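Taurine:2-oxoglutarate aminotransferase (Bifidobacterium kashiwanohense PV20-2, PDB 6JIX) probably catalyses pyridoxal 5'-phosphate-dependent transfer of the amino group of taurine to 2-oxoglutarate, as a class-III aminotransferase. Local coordinates at residues 219-222 with 226-229; 253-258 with 368-373; 139-144 with 179-184; 172-177 with 214-219. All blocks are in the same frame, centred on the assembly; numbering follows the deposited sequence.

Contact 1. Residues 219-222 with 226-229. With PLP (pyridoxal-5'-phosphate), chain G.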
loop_
_atom_site.group_PDB
_atom_site.type_symbol
_atom_site.label_atom_id
_atom_site.label_comp_id
_atom_site.label_asym_id
_atom_site.label_seq_id
_atom_site.Cartn_x
_atom_site.Cartn_y
_atom_site.Cartn_z
ATOM N N GLU A 219 -7.926 13.622 10.706
ATOM C CA GLU A 219 -6.548 13.872 11.115
ATOM C C GLU A 219 -6.520 14.514 12.491
ATOM O O GLU A 219 -7.193 15.529 12.735
ATOM C CB GLU A 219 -5.850 14.808 10.127
ATOM C CG GLU A 219 -5.476 14.229 8.790
ATOM C CD GLU A 219 -4.902 15.289 7.844
ATOM O OE1 GLU A 219 -3.655 15.421 7.796
ATOM O OE2 GLU A 219 -5.686 15.978 7.149
ATOM N N SER A 220 -5.691 13.957 13.377
ATOM C CA SER A 220 -5.589 14.510 14.730
ATOM C C SER A 220 -5.364 16.019 14.680
ATOM O O SER A 220 -6.110 16.796 15.290
ATOM C CB SER A 220 -4.458 13.817 15.498
ATOM O OG SER A 220 -4.732 12.438 15.734
ATOM N N ILE A 221 -4.385 16.450 13.887
ATOM C CA ILE A 221 -4.192 17.844 13.503
ATOM C C ILE A 221 -4.039 17.842 11.994
ATOM O O ILE A 221 -3.186 17.117 11.467
ATOM C CB ILE A 221 -2.948 18.464 14.165
ATOM C CG1 ILE A 221 -3.176 18.647 15.660
ATOM C CG2 ILE A 221 -2.610 19.811 13.516
ATOM C CD1 ILE A 221 -1.880 18.731 16.474
ATOM N N VAL A 222 -4.895 18.593 11.291
ATOM C CA VAL A 222 -4.847 18.568 9.825
ATOM C C VAL A 222 -3.453 18.970 9.358
ATOM O O VAL A 222 -2.988 20.081 9.644
ATOM C CB VAL A 222 -5.937 19.453 9.209
ATOM C CG1 VAL A 222 -5.583 19.799 7.775
ATOM C CG2 VAL A 222 -7.268 18.737 9.240
ATOM N N GLY A 226 -2.035 22.140 6.005
ATOM C CA GLY A 226 -1.581 23.374 6.625
ATOM C C GLY A 226 -1.355 23.422 8.120
ATOM O O GLY A 226 -1.335 24.509 8.684
ATOM N N VAL A 227 -1.175 22.280 8.775
ATOM C CA VAL A 227 -1.003 22.250 10.228
ATOM C C VAL A 227 -2.089 23.108 10.854
ATOM O O VAL A 227 -1.804 24.062 11.585
ATOM C CB VAL A 227 0.402 22.732 10.648
ATOM C CG1 VAL A 227 0.671 22.399 12.098
ATOM C CG2 VAL A 227 1.460 22.093 9.768
ATOM N N ILE A 228 -3.344 22.761 10.588
ATOM C CA ILE A 228 -4.483 23.580 11.006
ATOM C C ILE A 228 -4.848 23.133 12.418
ATOM O O ILE A 228 -5.708 22.276 12.626
ATOM C CB ILE A 228 -5.653 23.477 10.031
ATOM C CG1 ILE A 228 -5.136 23.553 8.587
ATOM C CG2 ILE A 228 -6.647 24.608 10.276
ATOM C CD1 ILE A 228 -6.060 22.950 7.553
ATOM N N LEU A 229 -4.172 23.727 13.398
ATOM C CA LEU A 229 -4.472 23.473 14.795
ATOM C C LEU A 229 -5.954 23.739 15.062
ATOM O O LEU A 229 -6.465 24.796 14.670
ATOM C CB LEU A 229 -3.609 24.357 15.691
ATOM C CG LEU A 229 -2.108 24.212 15.442
ATOM C CD1 LEU A 229 -1.330 25.280 16.194
ATOM C CD2 LEU A 229 -1.622 22.786 15.806
HETATM N N1 PLP G . -3.050 10.518 6.006
HETATM C C2 PLP G . -2.344 11.643 6.154
HETATM C C2A PLP G . -2.614 12.580 7.317
HETATM C C3 PLP G . -1.330 11.982 5.224
HETATM O O3 PLP G . -0.586 13.140 5.347
HETATM C C4 PLP G . -1.060 11.144 4.165
HETATM C C4A PLP G . 0.063 11.546 3.165
HETATM O O4A PLP G . 0.355 12.731 2.999
HETATM C C5 PLP G . -1.839 9.951 4.050
HETATM C C6 PLP G . -2.830 9.657 4.996
HETATM C C5A PLP G . -1.563 8.962 2.859
HETATM O O4P PLP G . -0.431 8.238 3.224
HETATM P P PLP G . 0.379 7.380 2.103
HETATM O O1P PLP G . 1.394 6.537 2.743
HETATM O O2P PLP G . -0.500 6.404 1.429
HETATM O O3P PLP G . 1.029 8.447 0.976
HETATM O O HOH W 1 -6.944 19.661 13.150
#
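Val222 and Ile228 are paired through their backbones where the loop between strand 213-219 and helix 234-245 doubles back on itself. Ile228 N donates to Val222 O over 2.9 Å, in the carbonyl plane and with an N-H...O angle of 149°. Val227 N lies almost as near this oxygen, but its hydrogen is badly aimed and forms no bond. A water spans the other polar pair, accepting from Val222 N at 3.0 Å and donating to Ile228 O at 2.9 Å. Ile228 is the centre of an inverse gamma turn, closed by a weak bond from Leu229 N to Val227 O.

The apolar contacts flank the bonded backbone. Val222 and Ile228 lay their side chains side by side, pointing the same way, with Val222 CB 4.1 Å from Ile228 CB; the exact fit of their outer methyls is doubtful. Ile221 and Leu229 form a second such pair: Ile221 CG2 is 3.9 Å from Leu229 CD2, and Ile221 CD1 is 4.1 Å from the same methyl. Leu229 leaves its backbone away from 219-222, and its CD2 branch swings back to make this contact. Ile221 and Val227 rest on Phe370, while Arg365 bonds to the carbonyl oxygens of Gly226 and Val227.

Charge enters at Glu219, whose carboxylate stands beside the C2A methyl of the cofactor. OE1 accepts from Gly223 N and OE2 from Tyr143 N, a grip on both oxygens that fixes the carboxylate's rotation. Glu219 ends a central strand and lines the pyridoxal phosphate pocket, consistent with a fold-type I aminotransferase, whose cofactor sits at the ends of the central strands.

Contact 2. Residues 253-258 with 368-373; sequences EVMAGF and GLFSAL. With PLP (pyridoxal-5'-phosphate), chain G.
Met255 and Ala256 both pack against the Phe370 ring, and these three buried residues make up the close part of the contact. Met255 crosses the phenylalanine at about a right angle. Its CG is 3.7 Å from Phe370 CZ, and its sulfur lies at the ring edge, SD being 5.2 Å from the ring centroid and 84° off the normal, a Met-aromatic contact. Ala256 CB approaches the neighbouring corner of the ring, 3.9 Å from Phe370 CE2. Phe370 CG stands anti to its backbone N (chi1 -157°), which sends the ring across to the 253-258 loop.

The packing is much looser between the backbones. The nearest CA atoms, those of Ala256 and Phe370, are 7.6 Å apart, and no hydrogen bond joins the segments. This looser side is still buried, as are all the residues of both segments; Val57 of helix 54-57 packs on the side chains of Met255 and Phe370.

The far end of Met255 belongs to the cofactor. A bend at chi3 (-49°) turns CE back toward O3 of the pyridoxal group, while the adjacent Val254 lies over a face of the pyridine ring, its CG1 3.7 Å from C4 of the cofactor. Were Met255 an alanine, the CZ corner of Phe370 would probably lose its neighbour, opening a gap between that ring and the O3 side of the cofactor. Val254 and Met255 follow strand 248-252 and line the pyridoxal phosphate pocket; their loop meets the antiparallel sheet of strand 370-376, probably where the large and small domains of a fold-type I aminotransferase adjoin.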
loop_
_atom_site.group_PDB
_atom_site.type_symbol
_atom_site.label_atom_id
_atom_site.label_comp_id
_atom_site.label_asym_id
_atom_site.label_seq_id
_atom_site.Cartn_x
_atom_site.Cartn_y
_atom_site.Cartn_z
ATOM N N GLU A 253 -3.109 9.460 12.311
ATOM C CA GLU A 253 -1.804 9.879 12.806
ATOM C C GLU A 253 -0.714 9.698 11.762
ATOM O O GLU A 253 0.472 9.744 12.104
ATOM C CB GLU A 253 -1.418 9.093 14.065
ATOM C CG GLU A 253 -2.319 9.292 15.260
ATOM C CD GLU A 253 -1.955 10.523 16.047
ATOM O OE1 GLU A 253 -0.744 10.793 16.176
ATOM O OE2 GLU A 253 -2.875 11.226 16.527
ATOM N N VAL A 254 -1.082 9.502 10.495
ATOM C CA VAL A 254 -0.075 9.190 9.484
ATOM C C VAL A 254 1.004 10.274 9.447
ATOM O O VAL A 254 2.204 9.976 9.366
ATOM C CB VAL A 254 -0.737 8.987 8.107
ATOM C CG1 VAL A 254 0.294 9.112 6.983
ATOM C CG2 VAL A 254 -1.431 7.630 8.050
ATOM N N MET A 255 0.600 11.542 9.481
ATOM C CA MET A 255 1.558 12.636 9.427
ATOM C C MET A 255 1.941 13.167 10.804
ATOM O O MET A 255 3.096 13.538 11.016
ATOM C CB MET A 255 1.013 13.789 8.576
ATOM C CG MET A 255 1.918 15.012 8.602
ATOM S SD MET A 255 1.738 16.136 7.192
ATOM C CE MET A 255 1.838 14.960 5.849
ATOM N N ALA A 256 1.012 13.190 11.751
ATOM C CA ALA A 256 1.247 13.831 13.037
ATOM C C ALA A 256 1.739 12.865 14.107
ATOM O O ALA A 256 1.978 13.296 15.241
ATOM C CB ALA A 256 -0.025 14.534 13.520
ATOM N N GLY A 257 1.922 11.583 13.769
ATOM C CA GLY A 257 2.360 10.611 14.749
ATOM C C GLY A 257 3.875 10.582 14.947
ATOM O O GLY A 257 4.653 11.207 14.230
ATOM N N PHE A 258 4.280 9.881 16.003
ATOM C CA PHE A 258 5.678 9.576 16.296
ATOM C C PHE A 258 6.511 10.839 16.549
ATOM O O PHE A 258 7.505 11.121 15.879
ATOM C CB PHE A 258 6.245 8.682 15.189
ATOM C CG PHE A 258 5.552 7.349 15.132
ATOM C CD1 PHE A 258 5.786 6.400 16.103
ATOM C CD2 PHE A 258 4.582 7.089 14.172
ATOM C CE1 PHE A 258 5.106 5.191 16.087
ATOM C CE2 PHE A 258 3.898 5.880 14.150
ATOM C CZ PHE A 258 4.157 4.932 15.103
ATOM N N GLY A 368 5.143 21.276 18.711
ATOM C CA GLY A 368 6.353 20.482 18.545
ATOM C C GLY A 368 7.156 20.985 17.357
ATOM O O GLY A 368 7.462 22.177 17.223
ATOM N N LEU A 369 7.531 20.070 16.483
ATOM C CA LEU A 369 8.165 20.437 15.228
ATOM C C LEU A 369 7.184 20.263 14.066
ATOM O O LEU A 369 7.551 19.823 12.979
ATOM C CB LEU A 369 9.457 19.645 15.034
ATOM C CG LEU A 369 10.549 20.053 16.035
ATOM C CD1 LEU A 369 11.736 19.108 16.011
ATOM C CD2 LEU A 369 10.998 21.476 15.769
ATOM N N PHE A 370 5.916 20.605 14.313
ATOM C CA PHE A 370 4.802 20.523 13.362
ATOM C C PHE A 370 4.243 21.942 13.202
ATOM O O PHE A 370 3.478 22.417 14.051
ATOM C CB PHE A 370 3.743 19.550 13.884
ATOM C CG PHE A 370 2.858 18.960 12.820
ATOM C CD1 PHE A 370 3.353 18.663 11.553
ATOM C CD2 PHE A 370 1.525 18.677 13.096
ATOM C CE1 PHE A 370 2.519 18.102 10.572
ATOM C CE2 PHE A 370 0.690 18.121 12.123
ATOM C CZ PHE A 370 1.187 17.835 10.860
ATOM N N SER A 371 4.584 22.612 12.102
ATOM C CA SER A 371 4.371 24.052 12.028
ATOM C C SER A 371 4.134 24.480 10.590
ATOM O O SER A 371 4.538 23.794 9.646
ATOM C CB SER A 371 5.578 24.812 12.599
ATOM O OG SER A 371 6.572 24.994 11.599
ATOM N N ALA A 372 3.490 25.640 10.438
ATOM C CA ALA A 372 3.187 26.195 9.124
ATOM C C ALA A 372 2.927 27.694 9.228
ATOM O O ALA A 372 2.477 28.200 10.262
ATOM C CB ALA A 372 1.976 25.500 8.487
ATOM N N LEU A 373 3.191 28.392 8.129
ATOM C CA LEU A 373 2.876 29.803 7.982
ATOM C C LEU A 373 1.789 29.981 6.928
ATOM O O LEU A 373 1.858 29.377 5.844
ATOM C CB LEU A 373 4.118 30.593 7.585
ATOM C CG LEU A 373 5.297 30.533 8.561
ATOM C CD1 LEU A 373 6.454 31.386 8.038
ATOM C CD2 LEU A 373 4.894 30.940 9.981
HETATM N N1 PLP G . -3.050 10.518 6.006
HETATM C C2 PLP G . -2.344 11.643 6.154
HETATM C C2A PLP G . -2.614 12.580 7.317
HETATM C C3 PLP G . -1.330 11.982 5.224
HETATM O O3 PLP G . -0.586 13.140 5.347
HETATM C C4 PLP G . -1.060 11.144 4.165
HETATM C C4A PLP G . 0.063 11.546 3.165
HETATM O O4A PLP G . 0.355 12.731 2.999
HETATM C C5 PLP G . -1.839 9.951 4.050
HETATM C C6 PLP G . -2.830 9.657 4.996
HETATM C C5A PLP G . -1.563 8.962 2.859
HETATM O O4P PLP G . -0.431 8.238 3.224
HETATM P P PLP G . 0.379 7.380 2.103
HETATM O O1P PLP G . 1.394 6.537 2.743
HETATM O O2P PLP G . -0.500 6.404 1.429
HETATM O O3P PLP G . 1.029 8.447 0.976
#

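Contact 3. Residues 139-144 with 179-184; sequences CYRSYH and MYEDGY. With PLP (pyridoxal-5'-phosphate), chain G.
Arg141, at the centre of an inverse gamma turn, reaches toward Glu181 and Asp182 near the end of the short, weakly bonded helix 179-182. The backbones stay well apart, the CA atoms of Arg141 and Glu181 being 11.8 Å from each other. Gly183, the first residue beyond the helix, has a positive phi of 103° and completes a Schellman motif: Tyr184 N bonds to Met179 O, and Gly183 N to Tyr180 O. On the other segment, Ser142 OG donates to Cys139 O over 2.7 Å.

The arginine chain runs extended from CG to NE and so bridges the distance. Arg141 NH2 makes a weak, salt-bridging bond of 3.4 Å to Asp182 OD1, which lies at the guanidinium edge; the two planes are turned 48° apart. Glu181 OE1 stands 4.0 Å from Arg141 NH2, beyond salt-bridge range, its carboxylate nearly perpendicular to the guanidinium. The stronger anchors lie outside: Arg141 NH1 bonds to Asn176 O, and Asp182 OD2 accepts from Asn178 N. Replacing Arg141 by an alanine is likely to leave Asp182 OD1 without its cation and Asn176 O without this donor. The contact is a surface salt bridge between a Schellman-capped helix and the loop whose Tyr143 and His144 line the cofactor pocket.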
loop_
_atom_site.group_PDB
_atom_site.type_symbol
_atom_site.label_atom_id
_atom_site.label_comp_id
_atom_site.label_asym_id
_atom_site.label_seq_id
_atom_site.Cartn_x
_atom_site.Cartn_y
_atom_site.Cartn_z
ATOM N N CYS A 139 -13.580 15.227 7.194
ATOM C CA CYS A 139 -13.483 16.670 7.020
ATOM C C CYS A 139 -13.144 17.027 5.582
ATOM O O CYS A 139 -12.364 16.331 4.921
ATOM C CB CYS A 139 -12.418 17.258 7.938
ATOM S SG CYS A 139 -12.556 16.792 9.645
ATOM N N TYR A 140 -13.718 18.140 5.114
ATOM C CA TYR A 140 -13.350 18.690 3.811
ATOM C C TYR A 140 -11.883 19.114 3.781
ATOM O O TYR A 140 -11.199 18.934 2.767
ATOM C CB TYR A 140 -14.250 19.881 3.470
ATOM C CG TYR A 140 -15.557 19.530 2.796
ATOM C CD1 TYR A 140 -15.582 18.844 1.591
ATOM C CD2 TYR A 140 -16.776 19.896 3.360
ATOM C CE1 TYR A 140 -16.801 18.523 0.968
ATOM C CE2 TYR A 140 -17.992 19.586 2.743
ATOM C CZ TYR A 140 -18.002 18.905 1.548
ATOM O OH TYR A 140 -19.206 18.592 0.933
ATOM N N ARG A 141 -11.378 19.673 4.884
ATOM C CA ARG A 141 -9.972 20.076 4.972
ATOM C C ARG A 141 -9.180 18.912 5.557
ATOM O O ARG A 141 -8.839 18.871 6.744
ATOM C CB ARG A 141 -9.823 21.330 5.821
ATOM C CG ARG A 141 -10.028 22.644 5.101
ATOM C CD ARG A 141 -10.327 23.745 6.125
ATOM N NE ARG A 141 -10.487 25.067 5.527
ATOM C CZ ARG A 141 -11.357 25.978 5.952
ATOM N NH1 ARG A 141 -12.145 25.713 6.981
ATOM N NH2 ARG A 141 -11.430 27.160 5.353
ATOM N N SER A 142 -8.854 17.961 4.690
ATOM C CA SER A 142 -8.187 16.744 5.133
ATOM C C SER A 142 -7.639 15.996 3.928
ATOM O O SER A 142 -8.130 16.152 2.799
ATOM C CB SER A 142 -9.146 15.837 5.925
ATOM O OG SER A 142 -9.955 15.034 5.070
ATOM N N TYR A 143 -6.600 15.202 4.180
ATOM C CA TYR A 143 -6.088 14.232 3.217
ATOM C C TYR A 143 -5.837 12.911 3.929
ATOM O O TYR A 143 -5.193 12.884 4.987
ATOM C CB TYR A 143 -4.802 14.715 2.542
ATOM C CG TYR A 143 -4.268 13.744 1.509
ATOM C CD1 TYR A 143 -4.908 13.580 0.285
ATOM C CD2 TYR A 143 -3.126 12.976 1.762
ATOM C CE1 TYR A 143 -4.424 12.685 -0.678
ATOM C CE2 TYR A 143 -2.628 12.080 0.809
ATOM C CZ TYR A 143 -3.284 11.933 -0.418
ATOM O OH TYR A 143 -2.805 11.037 -1.374
ATOM N N HIS A 144 -6.344 11.816 3.339
ATOM C CA HIS A 144 -6.227 10.480 3.919
ATOM C C HIS A 144 -5.658 9.426 2.981
ATOM O O HIS A 144 -5.655 8.244 3.338
ATOM C CB HIS A 144 -7.592 9.995 4.422
ATOM C CG HIS A 144 -8.168 10.850 5.504
ATOM N ND1 HIS A 144 -7.680 10.845 6.793
ATOM C CD2 HIS A 144 -9.184 11.748 5.486
ATOM C CE1 HIS A 144 -8.382 11.693 7.526
ATOM N NE2 HIS A 144 -9.303 12.249 6.759
ATOM N N MET A 179 -9.247 28.421 11.643
ATOM C CA MET A 179 -9.560 29.644 12.378
ATOM C C MET A 179 -9.142 30.901 11.624
ATOM O O MET A 179 -9.958 31.802 11.411
ATOM C CB MET A 179 -8.922 29.596 13.757
ATOM C CG MET A 179 -9.873 29.013 14.751
ATOM S SD MET A 179 -9.198 29.030 16.394
ATOM C CE MET A 179 -10.349 30.162 17.176
ATOM N N TYR A 180 -7.875 30.990 11.206
ATOM C CA TYR A 180 -7.437 32.205 10.526
ATOM C C TYR A 180 -8.226 32.444 9.240
ATOM O O TYR A 180 -8.774 33.531 9.030
ATOM C CB TYR A 180 -5.942 32.156 10.239
ATOM C CG TYR A 180 -5.470 33.416 9.552
ATOM C CD1 TYR A 180 -5.020 34.518 10.287
ATOM C CD2 TYR A 180 -5.507 33.526 8.161
ATOM C CE1 TYR A 180 -4.610 35.682 9.651
ATOM C CE2 TYR A 180 -5.091 34.691 7.516
ATOM C CZ TYR A 180 -4.651 35.761 8.260
ATOM O OH TYR A 180 -4.254 36.909 7.598
ATOM N N GLU A 181 -8.311 31.433 8.365
ATOM C CA GLU A 181 -8.956 31.637 7.068
ATOM C C GLU A 181 -10.458 31.917 7.187
ATOM O O GLU A 181 -11.073 32.395 6.223
ATOM C CB GLU A 181 -8.704 30.428 6.171
ATOM C CG GLU A 181 -7.256 30.295 5.693
ATOM C CD GLU A 181 -7.089 29.284 4.576
ATOM O OE1 GLU A 181 -8.107 28.937 3.942
ATOM O OE2 GLU A 181 -5.939 28.846 4.335
ATOM N N ASP A 182 -11.073 31.587 8.316
ATOM C CA ASP A 182 -12.486 31.838 8.525
ATOM C C ASP A 182 -12.749 33.176 9.211
ATOM O O ASP A 182 -13.910 33.550 9.383
ATOM C CB ASP A 182 -13.111 30.706 9.354
ATOM C CG ASP A 182 -13.075 29.347 8.640
ATOM O OD1 ASP A 182 -13.163 29.290 7.386
ATOM O OD2 ASP A 182 -12.970 28.323 9.353
ATOM N N GLY A 183 -11.711 33.914 9.593
ATOM C CA GLY A 183 -11.901 35.231 10.163
ATOM C C GLY A 183 -11.745 35.359 11.664
ATOM O O GLY A 183 -12.035 36.434 12.202
ATOM N N TYR A 184 -11.319 34.310 12.366
ATOM C CA TYR A 184 -11.180 34.354 13.820
ATOM C C TYR A 184 -9.704 34.386 14.221
ATOM O O TYR A 184 -8.804 34.455 13.376
ATOM C CB TYR A 184 -11.904 33.173 14.468
ATOM C CG TYR A 184 -13.312 32.954 13.962
ATOM C CD1 TYR A 184 -14.385 33.689 14.462
ATOM C CD2 TYR A 184 -13.566 32.012 12.989
ATOM C CE1 TYR A 184 -15.677 33.483 13.993
ATOM C CE2 TYR A 184 -14.836 31.798 12.521
ATOM C CZ TYR A 184 -15.889 32.531 13.024
ATOM O OH TYR A 184 -17.146 32.290 12.535
HETATM N N1 PLP G . -3.050 10.518 6.006
HETATM C C2 PLP G . -2.344 11.643 6.154
HETATM C C2A PLP G . -2.614 12.580 7.317
HETATM C C3 PLP G . -1.330 11.982 5.224
HETATM O O3 PLP G . -0.586 13.140 5.347
HETATM C C4 PLP G . -1.060 11.144 4.165
HETATM C C4A PLP G . 0.063 11.546 3.165
HETATM O O4A PLP G . 0.355 12.731 2.999
HETATM C C5 PLP G . -1.839 9.951 4.050
HETATM C C6 PLP G . -2.830 9.657 4.996
HETATM C C5A PLP G . -1.563 8.962 2.859
HETATM O O4P PLP G . -0.431 8.238 3.224
HETATM P P PLP G . 0.379 7.380 2.103
HETATM O O1P PLP G . 1.394 6.537 2.743
HETATM O O2P PLP G . -0.500 6.404 1.429
HETATM O O3P PLP G . 1.029 8.447 0.976
#

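Contact 4. Residues 172-177 with 214-219. With PLP (pyridoxal-5'-phosphate), chain G.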
loop_
_atom_site.group_PDB
_atom_site.type_symbol
_atom_site.label_atom_id
_atom_site.label_comp_id
_atom_site.label_asym_id
_atom_site.label_seq_id
_atom_site.Cartn_x
_atom_site.Cartn_y
_atom_site.Cartn_z
ATOM N N VAL A 172 -19.678 11.063 3.742
ATOM C CA VAL A 172 -20.236 12.384 3.998
ATOM C C VAL A 172 -19.138 13.296 4.531
ATOM O O VAL A 172 -18.431 12.944 5.487
ATOM C CB VAL A 172 -21.400 12.312 4.999
ATOM C CG1 VAL A 172 -22.123 13.656 5.059
ATOM C CG2 VAL A 172 -22.352 11.220 4.622
ATOM N N HIS A 173 -19.020 14.485 3.947
ATOM C CA HIS A 173 -17.981 15.434 4.312
ATOM C C HIS A 173 -18.568 16.592 5.099
ATOM O O HIS A 173 -19.629 17.118 4.749
ATOM C CB HIS A 173 -17.264 15.936 3.060
ATOM C CG HIS A 173 -16.506 14.861 2.356
ATOM N ND1 HIS A 173 -17.008 14.187 1.262
ATOM C CD2 HIS A 173 -15.301 14.300 2.621
ATOM C CE1 HIS A 173 -16.135 13.277 0.868
ATOM N NE2 HIS A 173 -15.090 13.325 1.675
ATOM N N PHE A 174 -17.883 16.973 6.175
ATOM C CA PHE A 174 -18.255 18.148 6.949
ATOM C C PHE A 174 -17.107 19.140 6.980
ATOM O O PHE A 174 -15.933 18.763 6.945
ATOM C CB PHE A 174 -18.686 17.806 8.394
ATOM C CG PHE A 174 -17.603 17.222 9.262
ATOM C CD1 PHE A 174 -17.103 15.941 9.025
ATOM C CD2 PHE A 174 -17.129 17.929 10.360
ATOM C CE1 PHE A 174 -16.126 15.395 9.856
ATOM C CE2 PHE A 174 -16.150 17.406 11.180
ATOM C CZ PHE A 174 -15.652 16.135 10.941
ATOM N N MET A 175 -17.461 20.414 7.030
ATOM C CA MET A 175 -16.463 21.473 7.049
ATOM C C MET A 175 -15.888 21.629 8.454
ATOM O O MET A 175 -16.637 21.758 9.428
ATOM C CB MET A 175 -17.075 22.791 6.578
ATOM C CG MET A 175 -16.088 23.937 6.516
ATOM S SD MET A 175 -14.745 23.657 5.332
ATOM C CE MET A 175 -15.688 22.934 3.991
ATOM N N ASN A 176 -14.547 21.553 8.567
ATOM C CA ASN A 176 -13.864 21.824 9.824
ATOM C C ASN A 176 -13.290 23.235 9.815
ATOM O O ASN A 176 -13.012 23.791 8.747
ATOM C CB ASN A 176 -12.730 20.818 10.092
ATOM C CG ASN A 176 -11.906 20.485 8.847
ATOM O OD1 ASN A 176 -12.341 20.687 7.708
ATOM N ND2 ASN A 176 -10.709 19.940 9.067
ATOM N N PRO A 177 -13.106 23.835 10.990
ATOM C CA PRO A 177 -12.671 25.238 11.045
ATOM C C PRO A 177 -11.186 25.380 10.765
ATOM O O PRO A 177 -10.359 24.621 11.276
ATOM C CB PRO A 177 -12.988 25.651 12.488
ATOM C CG PRO A 177 -12.838 24.376 13.253
ATOM C CD PRO A 177 -13.338 23.277 12.335
ATOM N N ALA A 214 -20.952 4.983 10.869
ATOM C CA ALA A 214 -20.059 4.028 11.516
ATOM C C ALA A 214 -18.893 4.725 12.197
ATOM O O ALA A 214 -18.472 4.319 13.287
ATOM C CB ALA A 214 -19.529 3.024 10.497
ATOM N N ALA A 215 -18.390 5.797 11.594
ATOM C CA ALA A 215 -17.167 6.409 12.086
ATOM C C ALA A 215 -17.060 7.852 11.605
ATOM O O ALA A 215 -17.494 8.201 10.500
ATOM C CB ALA A 215 -15.935 5.614 11.624
ATOM N N ILE A 216 -16.464 8.679 12.451
ATOM C CA ILE A 216 -15.954 9.971 12.046
ATOM C C ILE A 216 -14.446 9.824 11.938
ATOM O O ILE A 216 -13.782 9.404 12.897
ATOM C CB ILE A 216 -16.333 11.062 13.054
ATOM C CG1 ILE A 216 -17.831 11.351 12.987
ATOM C CG2 ILE A 216 -15.525 12.335 12.795
ATOM C CD1 ILE A 216 -18.240 12.461 13.923
ATOM N N LEU A 217 -13.900 10.152 10.771
ATOM C CA LEU A 217 -12.476 10.008 10.517
ATOM C C LEU A 217 -11.847 11.389 10.355
ATOM O O LEU A 217 -12.243 12.157 9.469
ATOM C CB LEU A 217 -12.252 9.150 9.269
ATOM C CG LEU A 217 -10.903 9.212 8.553
ATOM C CD1 LEU A 217 -9.776 8.655 9.430
ATOM C CD2 LEU A 217 -11.005 8.442 7.259
ATOM N N MET A 218 -10.880 11.714 11.212
ATOM C CA MET A 218 -10.221 13.013 11.119
ATOM C C MET A 218 -8.749 12.893 11.463
ATOM O O MET A 218 -8.367 12.102 12.325
ATOM C CB MET A 218 -10.904 14.124 11.948
ATOM C CG MET A 218 -11.592 13.741 13.195
ATOM S SD MET A 218 -12.891 14.961 13.578
ATOM C CE MET A 218 -12.052 16.541 13.527
ATOM N N GLU A 219 -7.926 13.622 10.706
ATOM C CA GLU A 219 -6.548 13.872 11.115
ATOM C C GLU A 219 -6.520 14.514 12.491
ATOM O O GLU A 219 -7.193 15.529 12.735
ATOM C CB GLU A 219 -5.850 14.808 10.127
ATOM C CG GLU A 219 -5.476 14.229 8.790
ATOM C CD GLU A 219 -4.902 15.289 7.844
ATOM O OE1 GLU A 219 -3.655 15.421 7.796
ATOM O OE2 GLU A 219 -5.686 15.978 7.149
HETATM N N1 PLP G . -3.050 10.518 6.006
HETATM C C2 PLP G . -2.344 11.643 6.154
HETATM C C2A PLP G . -2.614 12.580 7.317
HETATM C C3 PLP G . -1.330 11.982 5.224
HETATM O O3 PLP G . -0.586 13.140 5.347
HETATM C C4 PLP G . -1.060 11.144 4.165
HETATM C C4A PLP G . 0.063 11.546 3.165
HETATM O O4A PLP G . 0.355 12.731 2.999
HETATM C C5 PLP G . -1.839 9.951 4.050
HETATM C C6 PLP G . -2.830 9.657 4.996
HETATM C C5A PLP G . -1.563 8.962 2.859
HETATM O O4P PLP G . -0.431 8.238 3.224
HETATM P P PLP G . 0.379 7.380 2.103
HETATM O O1P PLP G . 1.394 6.537 2.743
HETATM O O2P PLP G . -0.500 6.404 1.429
HETATM O O3P PLP G . 1.029 8.447 0.976
#
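Phe174 reaches Ile216 and Met218 from the last residue of strand 171-174, the strand having already run through Val172 and His173 along the sheet margin. Its CG sits between the backbone N and the carbonyl carbon (chi1 65°), which carries the ring toward 214-219. Phe174 CZ leads: it is 4.0 Å from Met218 SD and 4.2 Å from Ile216 CG2. The sulfur lies in the plane of the ring at its edge, with Met218 SD 5.4 Å from the Phe174 centroid, and the two side chains cross at about a right angle in a Met-aromatic contact. No hydrogen bond links the segments, because strand 135-139 runs between them in the seven-stranded mixed sheet characteristic of the large domain of fold-type I aminotransferases. Phe174 therefore spans its neighbour to touch the next strand but one, packing on Cys139 on the way. Helices 190-208 and 234-245 cover this face: Phe174 touches Leu201 and Tyr234, and Met218 touches Met235 and Val238. Past the strand, Asn176 directs its CB toward 214-219 without touching it; its side chain instead meets Val222. Pro177 then packs on Pro231 and Tyr234.

How the contacts relate
Contacts 1, 2 and 4 are buried, whereas contact 3 lies at the surface and is the one that depends on charge. Contact 1 combines backbone and water-mediated bonds with aliphatic pairs; contacts 2 and 4 have no hydrogen bonds, and each sets a methionine sulfur at a phenylalanine edge, the former beside the cofactor, the latter on the helix-covered face of the sheet. Glu219 belongs to contacts 1 and 4 and also touches the 139-144 loop of contact 3. Ser220 ties contact 1 to Glu253 of contact 2, and the Tyr140 N to Phe174 O bond joins contacts 3 and 4. Val254 and Tyr143 approach opposite faces of the pyridine ring.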